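Local coordinates for protein metallo-beta-lactamase (Chryseobacterium indologenes, PDB 3L6N) that hydrolyses the beta-lactam ring of penicillins, cephalosporins and carbapenems with the help of zinc, and so confers resistance to these antibiotics, at residues 17-22 against 28-33; 73-76 against 80-83; 145-148 against 153-156. All blocks are in the same frame, centred on the assembly; numbering follows the deposited sequence. Where two conformers were deposited one is given.

Contact 1 (17-22 against 28-33)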
ATOM      1  N   ILE A  17       7.287   7.536   1.058  1.00  4.36           N
ATOM      2  CA  ILE A  17       6.806   6.537   2.009  1.00  4.52           C
ATOM      3  C   ILE A  17       6.177   7.331   3.130  1.00  4.32           C
ATOM      4  O   ILE A  17       6.765   8.300   3.574  1.00  4.63           O
ATOM      5  CB  ILE A  17       7.974   5.726   2.605  1.00  4.97           C
ATOM      6  CG1 ILE A  17       8.715   4.979   1.493  1.00  6.96           C
ATOM      7  CG2 ILE A  17       7.470   4.768   3.701  1.00  5.46           C
ATOM      8  CD1 ILE A  17      10.220   4.872   1.752  1.00 11.97           C
ATOM      9  N   TYR A  18       4.973   6.961   3.556  1.00  4.75           N
ATOM     10  CA  TYR A  18       4.405   7.573   4.759  1.00  4.72           C
ATOM     11  C   TYR A  18       3.911   6.520   5.741  1.00  5.24           C
ATOM     12  O   TYR A  18       3.397   5.473   5.350  1.00  6.44           O
ATOM     13  CB  TYR A  18       3.351   8.651   4.443  1.00  4.56           C
ATOM     14  CG  TYR A  18       1.970   8.182   4.032  1.00  4.33           C
ATOM     15  CD1 TYR A  18       0.932   8.110   4.969  1.00  6.37           C
ATOM     16  CD2 TYR A  18       1.678   7.864   2.707  1.00  4.28           C
ATOM     17  CE1 TYR A  18      -0.350   7.718   4.603  1.00  5.23           C
ATOM     18  CE2 TYR A  18       0.387   7.473   2.323  1.00  4.61           C
ATOM     19  CZ  TYR A  18      -0.621   7.401   3.279  1.00  4.85           C
ATOM     20  OH  TYR A  18      -1.895   7.004   2.933  1.00  5.30           O
ATOM     21  N   LYS A  19       4.099   6.794   7.026  1.00  6.03           N
ATOM     22  CA  LYS A  19       3.752   5.810   8.060  1.00  6.59           C
ATOM     23  C   LYS A  19       2.589   6.365   8.866  1.00  6.13           C
ATOM     24  O   LYS A  19       2.603   7.538   9.223  1.00  6.73           O
ATOM     25  CB  LYS A  19       4.928   5.574   9.018  1.00  6.79           C
ATOM     26  CG  LYS A  19       6.198   5.012   8.414  1.00  8.98           C
ATOM     27  CD  LYS A  19       7.250   4.749   9.498  1.00 12.29           C
ATOM     28  CE  LYS A  19       6.842   3.628  10.456  1.00 13.96           C
ATOM     29  NZ  LYS A  19       6.996   2.228   9.930  1.00 16.94           N
ATOM     30  N   THR A  20       1.577   5.538   9.106  1.00  5.70           N
ATOM     31  CA  THR A  20       0.478   5.907  10.015  1.00  5.83           C
ATOM     32  C   THR A  20       0.319   4.852  11.095  1.00  6.24           C
ATOM     33  O   THR A  20       0.806   3.727  10.963  1.00  6.48           O
ATOM     34  CB  THR A  20      -0.868   6.144   9.285  1.00  5.55           C
ATOM     35  OG1 THR A  20      -1.389   4.918   8.761  1.00  5.38           O
ATOM     36  CG2 THR A  20      -0.700   7.175   8.169  1.00  5.91           C
ATOM     37  N   PHE A  21      -0.353   5.237  12.176  1.00  6.64           N
ATOM     38  CA  PHE A  21      -0.389   4.428  13.387  1.00  7.13           C
ATOM     39  C   PHE A  21      -1.817   4.159  13.804  1.00  6.59           C
ATOM     40  O   PHE A  21      -2.707   4.986  13.581  1.00  7.52           O
ATOM     41  CB  PHE A  21       0.329   5.166  14.517  1.00  6.99           C
ATOM     42  CG  PHE A  21       1.779   5.413  14.239  1.00  8.01           C
ATOM     43  CD1 PHE A  21       2.197   6.598  13.633  1.00  9.10           C
ATOM     44  CD2 PHE A  21       2.730   4.451  14.565  1.00 10.19           C
ATOM     45  CE1 PHE A  21       3.550   6.813  13.355  1.00 11.14           C
ATOM     46  CE2 PHE A  21       4.077   4.663  14.301  1.00 10.95           C
ATOM     47  CZ  PHE A  21       4.487   5.842  13.698  1.00 11.56           C
ATOM     48  N   GLY A  22      -2.021   2.999  14.415  1.00  6.98           N
ATOM     49  CA  GLY A  22      -3.324   2.658  14.991  1.00  7.93           C
ATOM     50  C   GLY A  22      -3.137   1.798  16.219  1.00  8.50           C
ATOM     51  O   GLY A  22      -2.199   1.007  16.287  1.00  9.41           O
ATOM     52  N   GLU A  28       0.123  -0.048  20.019  1.00 13.50           N
ATOM     53  CA  GLU A  28       0.165   0.756  18.800  1.00 13.16           C
ATOM     54  C   GLU A  28       0.957   0.043  17.704  1.00 12.51           C
ATOM     55  O   GLU A  28       2.042  -0.491  17.950  1.00 13.40           O
ATOM     56  CB  GLU A  28       0.747   2.136  19.074  1.00 13.11           C
ATOM     57  CG  GLU A  28       0.553   3.103  17.914  1.00 14.41           C
ATOM     58  CD  GLU A  28       0.851   4.520  18.307  1.00 15.69           C
ATOM     59  OE1 GLU A  28       2.039   4.845  18.455  1.00 17.60           O
ATOM     60  OE2 GLU A  28      -0.106   5.306  18.468  1.00 17.23           O
ATOM     61  N   TYR A  29       0.399   0.045  16.496  1.00 11.67           N
ATOM     62  CA  TYR A  29       1.016  -0.588  15.334  1.00 10.72           C
ATOM     63  C   TYR A  29       1.209   0.448  14.231  1.00  9.84           C
ATOM     64  O   TYR A  29       0.520   1.463  14.205  1.00  9.96           O
ATOM     65  CB  TYR A  29       0.137  -1.730  14.829  1.00 11.11           C
ATOM     66  CG  TYR A  29       0.024  -2.877  15.812  1.00 13.44           C
ATOM     67  CD1 TYR A  29       0.995  -3.881  15.853  1.00 16.50           C
ATOM     68  CD2 TYR A  29      -1.041  -2.942  16.712  1.00 14.73           C
ATOM     69  CE1 TYR A  29       0.903  -4.932  16.758  1.00 18.95           C
ATOM     70  CE2 TYR A  29      -1.143  -3.992  17.621  1.00 17.33           C
ATOM     71  CZ  TYR A  29      -0.170  -4.981  17.635  1.00 18.73           C
ATOM     72  OH  TYR A  29      -0.258  -6.018  18.535  1.00 20.83           O
ATOM     73  N   SER A  30       2.148   0.165  13.336  0.60  9.72           N
ATOM     74  CA  SER A  30       2.463   1.052  12.232  0.60  9.51           C
ATOM     75  C   SER A  30       2.073   0.370  10.929  0.60  8.56           C
ATOM     76  O   SER A  30       2.103  -0.864  10.816  0.60  8.56           O
ATOM     77  CB  SER A  30       3.962   1.359  12.239  0.60  9.88           C
ATOM     78  OG  SER A  30       4.257   2.513  11.486  0.60 12.42           O
ATOM     79  N   ALA A  31       1.683   1.179   9.953  1.00  7.48           N
ATOM     80  CA  ALA A  31       1.475   0.695   8.591  1.00  7.15           C
ATOM     81  C   ALA A  31       2.205   1.640   7.664  1.00  6.51           C
ATOM     82  O   ALA A  31       2.128   2.855   7.832  1.00  6.23           O
ATOM     83  CB  ALA A  31      -0.015   0.673   8.239  1.00  7.77           C
ATOM     84  N   ASN A  32       2.902   1.075   6.684  1.00  6.05           N
ATOM     85  CA  ASN A  32       3.596   1.872   5.674  1.00  5.18           C
ATOM     86  C   ASN A  32       2.777   1.960   4.406  1.00  4.81           C
ATOM     87  O   ASN A  32       2.356   0.946   3.856  1.00  5.12           O
ATOM     88  CB  ASN A  32       4.948   1.240   5.360  1.00  4.93           C
ATOM     89  CG  ASN A  32       5.771   1.023   6.591  1.00  6.42           C
ATOM     90  OD1 ASN A  32       5.982   1.947   7.380  1.00  6.65           O
ATOM     91  ND2 ASN A  32       6.222  -0.213   6.792  1.00  5.25           N
ATOM     92  N   SER A  33       2.518   3.190   3.983  1.00  4.15           N
ATOM     93  CA  SER A  33       1.812   3.458   2.732  1.00  4.38           C
ATOM     94  C   SER A  33       2.718   4.339   1.886  1.00  4.22           C
ATOM     95  O   SER A  33       3.843   4.658   2.291  1.00  3.58           O
ATOM     96  CB  SER A  33       0.461   4.127   3.021  1.00  4.86           C
ATOM     97  OG  SER A  33      -0.408   3.200   3.677  1.00  6.78           O
TER
HETATM   98  O   HOH W   1      -0.268   3.875   6.469  1.00  7.88           O
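Tyr-18 and Ser-33 form the first hydrogen-bonded pair of this antiparallel ladder. Ser-33 N gives Tyr-18 O a hydrogen bond of 2.8 Å. The Tyr-18 ring leans over its partner, because CG sits between the backbone N and the carbonyl carbon (chi1 77°). Ser-33 CB therefore lies over one ring face in a CH-pi contact, 3.4 Å from Tyr-18 CE2 and offset toward the rim. The phenol hydroxyl is hydrogen-bonded to the carbonyl of Asp-46. Lys-19 and Asn-32 make a non-hydrogen-bonded pair whose side chains run side by side. The lysine chain bends at chi3 and chi4, which lets Lys-19 NZ donate a 2.8 Å hydrogen bond to Asn-32 OD1, in the carbonyl plane and on a lone pair. ND2 of the same amide is held by the carbonyls of Pro-198 and Asp-201. Thr-20 pairs with Ala-31 through two backbone hydrogen bonds. A water joins Thr-20 OG1 (2.8 Å), Ala-31 O and Ser-33 OG on this face, and Thr-20 OG1 is also hydrogen-bonded to the backbone N of Trp-49. Phe-21 lies beside Ser-30. The Glu-28 side chain lies against Phe-21, with the carboxylate carbon CD 3.9 Å from Phe-21 CB and Glu-28 CG close by. Gly-22 closes the segment with two backbone hydrogen bonds to Tyr-29. The two strand segments run antiparallel, with their N-to-C directions 151° apart. This is a regular two-stranded beta hairpin of the metallo-beta-lactamase fold, with Ala-31 close to the zinc ligands Asp-80 and His-200.

Contact 2 (73-76 against 80-83). With ZN (zinc ion), chain B; ZN (zinc ion), chain C.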
ATOM      1  N   PHE A  73      -5.149   4.501  -4.779  1.00  5.76           N
ATOM      2  CA  PHE A  73      -5.054   3.085  -5.160  1.00  5.43           C
ATOM      3  C   PHE A  73      -4.977   2.213  -3.910  1.00  5.26           C
ATOM      4  O   PHE A  73      -4.176   2.488  -3.025  1.00  5.24           O
ATOM      5  CB  PHE A  73      -3.805   2.842  -6.016  1.00  6.31           C
ATOM      6  CG  PHE A  73      -3.941   3.299  -7.439  1.00  6.66           C
ATOM      7  CD1 PHE A  73      -3.933   4.657  -7.765  1.00  6.85           C
ATOM      8  CD2 PHE A  73      -4.046   2.358  -8.462  1.00  6.99           C
ATOM      9  CE1 PHE A  73      -4.048   5.082  -9.088  1.00  7.88           C
ATOM     10  CE2 PHE A  73      -4.163   2.772  -9.800  1.00  8.33           C
ATOM     11  CZ  PHE A  73      -4.162   4.141 -10.109  1.00  7.31           C
ATOM     12  N   ALA A  74      -5.795   1.164  -3.858  1.00  5.05           N
ATOM     13  CA  ALA A  74      -5.790   0.230  -2.720  1.00  4.44           C
ATOM     14  C   ALA A  74      -5.062  -1.043  -3.093  1.00  5.02           C
ATOM     15  O   ALA A  74      -5.314  -1.605  -4.166  1.00  5.61           O
ATOM     16  CB  ALA A  74      -7.235  -0.110  -2.311  1.00  4.52           C
ATOM     17  N   THR A  75      -4.168  -1.503  -2.215  1.00  4.59           N
ATOM     18  CA  THR A  75      -3.413  -2.724  -2.493  1.00  4.58           C
ATOM     19  C   THR A  75      -4.029  -3.995  -1.896  1.00  4.20           C
ATOM     20  O   THR A  75      -3.530  -5.100  -2.127  1.00  3.68           O
ATOM     21  CB  THR A  75      -1.906  -2.619  -2.150  1.00  4.91           C
ATOM     22  OG1 THR A  75      -1.745  -2.474  -0.736  1.00  5.25           O
ATOM     23  CG2 THR A  75      -1.255  -1.449  -2.881  1.00  5.70           C
ATOM     24  N   HIS A  76      -5.088  -3.823  -1.108  1.00  3.76           N
ATOM     25  CA  HIS A  76      -6.089  -4.872  -0.822  1.00  3.78           C
ATOM     26  C   HIS A  76      -7.237  -4.277  -0.004  1.00  3.73           C
ATOM     27  O   HIS A  76      -7.288  -3.047   0.177  1.00  3.97           O
ATOM     28  CB  HIS A  76      -5.512  -6.207  -0.238  1.00  3.66           C
ATOM     29  CG  HIS A  76      -4.864  -6.108   1.112  1.00  3.64           C
ATOM     30  ND1 HIS A  76      -3.562  -5.684   1.287  1.00  3.97           N
ATOM     31  CD2 HIS A  76      -5.298  -6.499   2.333  1.00  5.81           C
ATOM     32  CE1 HIS A  76      -3.249  -5.752   2.572  1.00  5.15           C
ATOM     33  NE2 HIS A  76      -4.284  -6.243   3.227  1.00  5.01           N
ATOM     34  N   ASP A  80      -6.269  -0.878   6.668  1.00  6.16           N
ATOM     35  CA  ASP A  80      -4.991  -0.174   6.528  1.00  5.49           C
ATOM     36  C   ASP A  80      -4.590   0.010   5.066  1.00  5.30           C
ATOM     37  O   ASP A  80      -3.501   0.501   4.778  1.00  5.46           O
ATOM     38  CB  ASP A  80      -3.866  -0.899   7.306  1.00  5.86           C
ATOM     39  CG  ASP A  80      -3.634  -2.323   6.826  1.00  7.36           C
ATOM     40  OD1 ASP A  80      -4.606  -3.088   6.701  1.00  6.87           O
ATOM     41  OD2 ASP A  80      -2.454  -2.694   6.592  1.00 10.94           O
ATOM     42  N   ARG A  81      -5.495  -0.343   4.158  0.70  4.54           N
ATOM     43  CA  ARG A  81      -5.196  -0.329   2.732  0.70  4.68           C
ATOM     44  C   ARG A  81      -6.276   0.467   2.003  0.70  4.47           C
ATOM     45  O   ARG A  81      -6.147   1.680   1.847  0.70  4.40           O
ATOM     46  CB  ARG A  81      -5.065  -1.761   2.200  0.70  4.72           C
ATOM     47  CG  ARG A  81      -4.059  -2.626   2.973  0.70  5.73           C
ATOM     48  CD  ARG A  81      -2.625  -2.405   2.505  0.70  7.21           C
ATOM     49  NE  ARG A  81      -2.027  -1.188   3.045  0.70  8.21           N
ATOM     50  CZ  ARG A  81      -0.726  -0.914   2.988  0.70  9.54           C
ATOM     51  NH1 ARG A  81       0.106  -1.770   2.410  0.70 10.08           N
ATOM     52  NH2 ARG A  81      -0.260   0.220   3.489  0.70  8.53           N
ATOM     53  N   ALA A  82      -7.357  -0.195   1.597  1.00  4.38           N
ATOM     54  CA  ALA A  82      -8.510   0.524   1.017  1.00  4.56           C
ATOM     55  C   ALA A  82      -9.166   1.459   2.033  1.00  4.61           C
ATOM     56  O   ALA A  82      -9.619   2.552   1.681  1.00  4.60           O
ATOM     57  CB  ALA A  82      -9.546  -0.457   0.477  1.00  4.86           C
ATOM     58  N   GLY A  83      -9.227   1.025   3.284  1.00  4.72           N
ATOM     59  CA  GLY A  83      -9.945   1.788   4.306  1.00  5.36           C
ATOM     60  C   GLY A  83     -11.383   2.039   3.883  1.00  5.57           C
ATOM     61  O   GLY A  83     -12.044   1.151   3.324  1.00  6.26           O
TER
HETATM   62 ZN    ZN B 301      -4.248  -6.905   5.218  1.00  9.28          ZN
HETATM   63 ZN    ZN C 302      -1.678  -4.565   6.288  0.70 12.23          ZN
HETATM   64  O   HOH W   2      -3.541  -5.493   6.293  1.00 10.54           O
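This loop belongs to the dinuclear zinc site of class B beta-lactamases, the HxHxD motif that follows strand 69-73. His-76 and Arg-81 pack together across it. Arg-81 has two conformers; in the one described, CG sits over one face of the imidazole in a CH-pi contact, 3.3 Å from His-76 CE1. CD also touches the ring, and the guanidinium plane is turned 70° from the imidazole. His-76 NE2 binds one zinc ion at 2.1 Å, together with His-78 and His-139. Asp-80 OD2 binds the other zinc ion at 2.0 Å, with Cys-158 and His-200. A water bridges the two metals and donates to Asp-80 OD1 at 2.7 Å. The arginine chain is bent at chi2 (-83°) and chi3, which lets Arg-81 NE donate a 2.8 Å hydrogen bond to Asp-80 O from above the carbonyl plane. NH2 is hydrogen-bonded to Asn-32 O, and NE makes a salt bridge to Asp-46. Asp-46 also takes a hydrogen bond from Thr-75, whose OG1 touches Arg-81 CD. Arg-81 is thus a second-shell residue to two zinc ligands. A long, bent hydrogen bond (3.2 Å, 135°) from Ala-82 N to His-76 O closes the loop, while Ala-74 CB meets Ala-82 CB at 3.6 Å.

Contact 3 (145-148 against 153-156)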
ATOM      1  N   VAL A 145       0.934  -5.665  -5.549  1.00  5.78           N
ATOM      2  CA  VAL A 145       2.125  -4.851  -5.312  1.00  6.21           C
ATOM      3  C   VAL A 145       2.136  -3.703  -6.323  1.00  6.19           C
ATOM      4  O   VAL A 145       1.446  -3.764  -7.342  1.00  5.83           O
ATOM      5  CB  VAL A 145       3.429  -5.689  -5.439  1.00  6.46           C
ATOM      6  CG1 VAL A 145       3.455  -6.840  -4.414  1.00  7.54           C
ATOM      7  CG2 VAL A 145       3.625  -6.225  -6.889  1.00  7.41           C
ATOM      8  N   VAL A 146       2.916  -2.659  -6.045  1.00  5.63           N
ATOM      9  CA  VAL A 146       3.023  -1.531  -6.959  1.00  5.73           C
ATOM     10  C   VAL A 146       4.480  -1.279  -7.303  1.00  5.63           C
ATOM     11  O   VAL A 146       5.317  -1.051  -6.421  1.00  6.14           O
ATOM     12  CB  VAL A 146       2.379  -0.230  -6.397  1.00  4.93           C
ATOM     13  CG1 VAL A 146       2.320   0.834  -7.490  1.00  5.09           C
ATOM     14  CG2 VAL A 146       0.962  -0.512  -5.870  1.00  6.17           C
ATOM     15  N   TRP A 147       4.783  -1.353  -8.599  1.00  6.27           N
ATOM     16  CA  TRP A 147       6.146  -1.143  -9.088  1.00  7.02           C
ATOM     17  C   TRP A 147       6.291   0.257  -9.663  1.00  6.62           C
ATOM     18  O   TRP A 147       5.454   0.698 -10.450  1.00  6.18           O
ATOM     19  CB  TRP A 147       6.458  -2.192 -10.167  1.00  7.18           C
ATOM     20  CG  TRP A 147       7.774  -2.002 -10.901  1.00  9.56           C
ATOM     21  CD1 TRP A 147       7.942  -1.838 -12.247  1.00 12.30           C
ATOM     22  CD2 TRP A 147       9.088  -1.982 -10.325  1.00 10.46           C
ATOM     23  NE1 TRP A 147       9.281  -1.708 -12.545  1.00 11.86           N
ATOM     24  CE2 TRP A 147      10.005  -1.797 -11.386  1.00 12.26           C
ATOM     25  CE3 TRP A 147       9.579  -2.111  -9.021  1.00 10.74           C
ATOM     26  CZ2 TRP A 147      11.387  -1.725 -11.178  1.00 12.44           C
ATOM     27  CZ3 TRP A 147      10.957  -2.041  -8.812  1.00 12.00           C
ATOM     28  CH2 TRP A 147      11.841  -1.853  -9.888  1.00 13.16           C
ATOM     29  N   PHE A 148       7.356   0.947  -9.254  1.00  7.27           N
ATOM     30  CA  PHE A 148       7.646   2.306  -9.702  1.00  7.59           C
ATOM     31  C   PHE A 148       8.946   2.302 -10.514  1.00  8.67           C
ATOM     32  O   PHE A 148      10.029   2.461  -9.947  1.00  8.49           O
ATOM     33  CB  PHE A 148       7.773   3.234  -8.488  1.00  7.80           C
ATOM     34  CG  PHE A 148       6.503   3.348  -7.680  1.00  5.53           C
ATOM     35  CD1 PHE A 148       6.295   2.538  -6.566  1.00  6.14           C
ATOM     36  CD2 PHE A 148       5.518   4.259  -8.045  1.00  4.45           C
ATOM     37  CE1 PHE A 148       5.115   2.641  -5.818  1.00  5.95           C
ATOM     38  CE2 PHE A 148       4.323   4.371  -7.309  1.00  6.84           C
ATOM     39  CZ  PHE A 148       4.138   3.561  -6.188  1.00  5.61           C
ATOM     40  N   VAL A 153      11.568   1.214  -6.978  1.00  8.64           N
ATOM     41  CA  VAL A 153      10.970   0.914  -5.681  1.00  7.56           C
ATOM     42  C   VAL A 153       9.748   0.039  -5.895  1.00  7.25           C
ATOM     43  O   VAL A 153       8.933   0.320  -6.765  1.00  7.09           O
ATOM     44  CB  VAL A 153      10.553   2.216  -4.937  1.00  7.49           C
ATOM     45  CG1 VAL A 153       9.707   1.895  -3.708  1.00  7.68           C
ATOM     46  CG2 VAL A 153      11.777   3.028  -4.543  1.00  7.80           C
ATOM     47  N   LEU A 154       9.646  -1.025  -5.101  1.00  7.16           N
ATOM     48  CA  LEU A 154       8.454  -1.858  -5.097  1.00  7.00           C
ATOM     49  C   LEU A 154       7.698  -1.647  -3.805  1.00  6.77           C
ATOM     50  O   LEU A 154       8.261  -1.811  -2.724  1.00  7.12           O
ATOM     51  CB  LEU A 154       8.809  -3.338  -5.209  1.00  7.37           C
ATOM     52  CG  LEU A 154       7.587  -4.255  -5.325  1.00  7.19           C
ATOM     53  CD1 LEU A 154       6.958  -4.145  -6.718  1.00  6.99           C
ATOM     54  CD2 LEU A 154       7.964  -5.699  -5.013  1.00  9.74           C
ATOM     55  N   ASP A 155       6.424  -1.279  -3.921  1.00  6.57           N
ATOM     56  CA  ASP A 155       5.548  -1.237  -2.754  1.00  6.28           C
ATOM     57  C   ASP A 155       5.020  -2.648  -2.577  1.00  6.19           C
ATOM     58  O   ASP A 155       4.147  -3.084  -3.321  1.00  6.49           O
ATOM     59  CB  ASP A 155       4.398  -0.249  -2.989  1.00  5.81           C
ATOM     60  CG  ASP A 155       3.508  -0.067  -1.770  1.00  6.65           C
ATOM     61  OD1 ASP A 155       3.739  -0.730  -0.741  1.00  6.16           O
ATOM     62  OD2 ASP A 155       2.560   0.747  -1.875  1.00  7.16           O
ATOM     63  N   GLY A 156       5.569  -3.356  -1.595  1.00  6.50           N
ATOM     64  CA  GLY A 156       5.232  -4.763  -1.357  1.00  7.02           C
ATOM     65  C   GLY A 156       3.900  -4.957  -0.671  1.00  7.32           C
ATOM     66  O   GLY A 156       3.245  -6.012  -0.821  1.00  7.69           O
TER
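Phe-148 and Asp-155 stand side by side on one face of this antiparallel hairpin and point the same way. Their ring and carboxylate planes are only 17° apart. Phe-148 CE1 is 4.1 Å from Asp-155 CB, which meets the ring at its edge. Val-153 O also lies at that ring's edge, in plane, 3.5 Å from Phe-148 CD1. The same oxygen accepts a hydrogen bond from the backbone N of Phe-148. Val-146 is on this face too, and its CB is 4.0 Å from Asp-155 CB. On the other face Trp-147 and Leu-154 are paired. The indole extends anti to the backbone N (chi1 173°) and spreads toward the partner strand, where Trp-147 CE3 comes within 3.4 Å of Val-153 O. Leu-154 CD1 packs against Trp-147 CB and lies 3.9 Å from Val-145 CG2. Val-146 and Asp-155 exchange two backbone hydrogen bonds, the shorter from Asp-155 N to Val-146 O at 2.7 Å. Tyr-190 packs on the Leu-154 side. The contact is mainly apolar. The Asp-155 side chain is buried among Val-146, Phe-148, and Met-34 and Phe-45 of the other sheet, with a weak hydrogen bond from Gly-157 N to OD1. Such surroundings would probably raise the proton affinity of its carboxylate.

The contacts follow one another along the chain, each closing before the next opens. Contact 1 is a hairpin of the seven-stranded sheet, and contact 3 is a hairpin of the five-stranded sheet. Contact 2 is the loop after strand 69-73, a strand of the first sheet. The centres of contacts 1 and 2 are about 13 Å apart, those of 2 and 3 about 14 Å, and those of 1 and 3 about 17 Å. Contact 2 touches both others. Arg-81 joins it to contact 1, and Thr-75 CG2 packs on Val-146 CG2 in contact 3. The zinc loop thus meets a hairpin of each sheet, as fits the alpha-beta/beta-alpha sandwich of the metallo-beta-lactamase family.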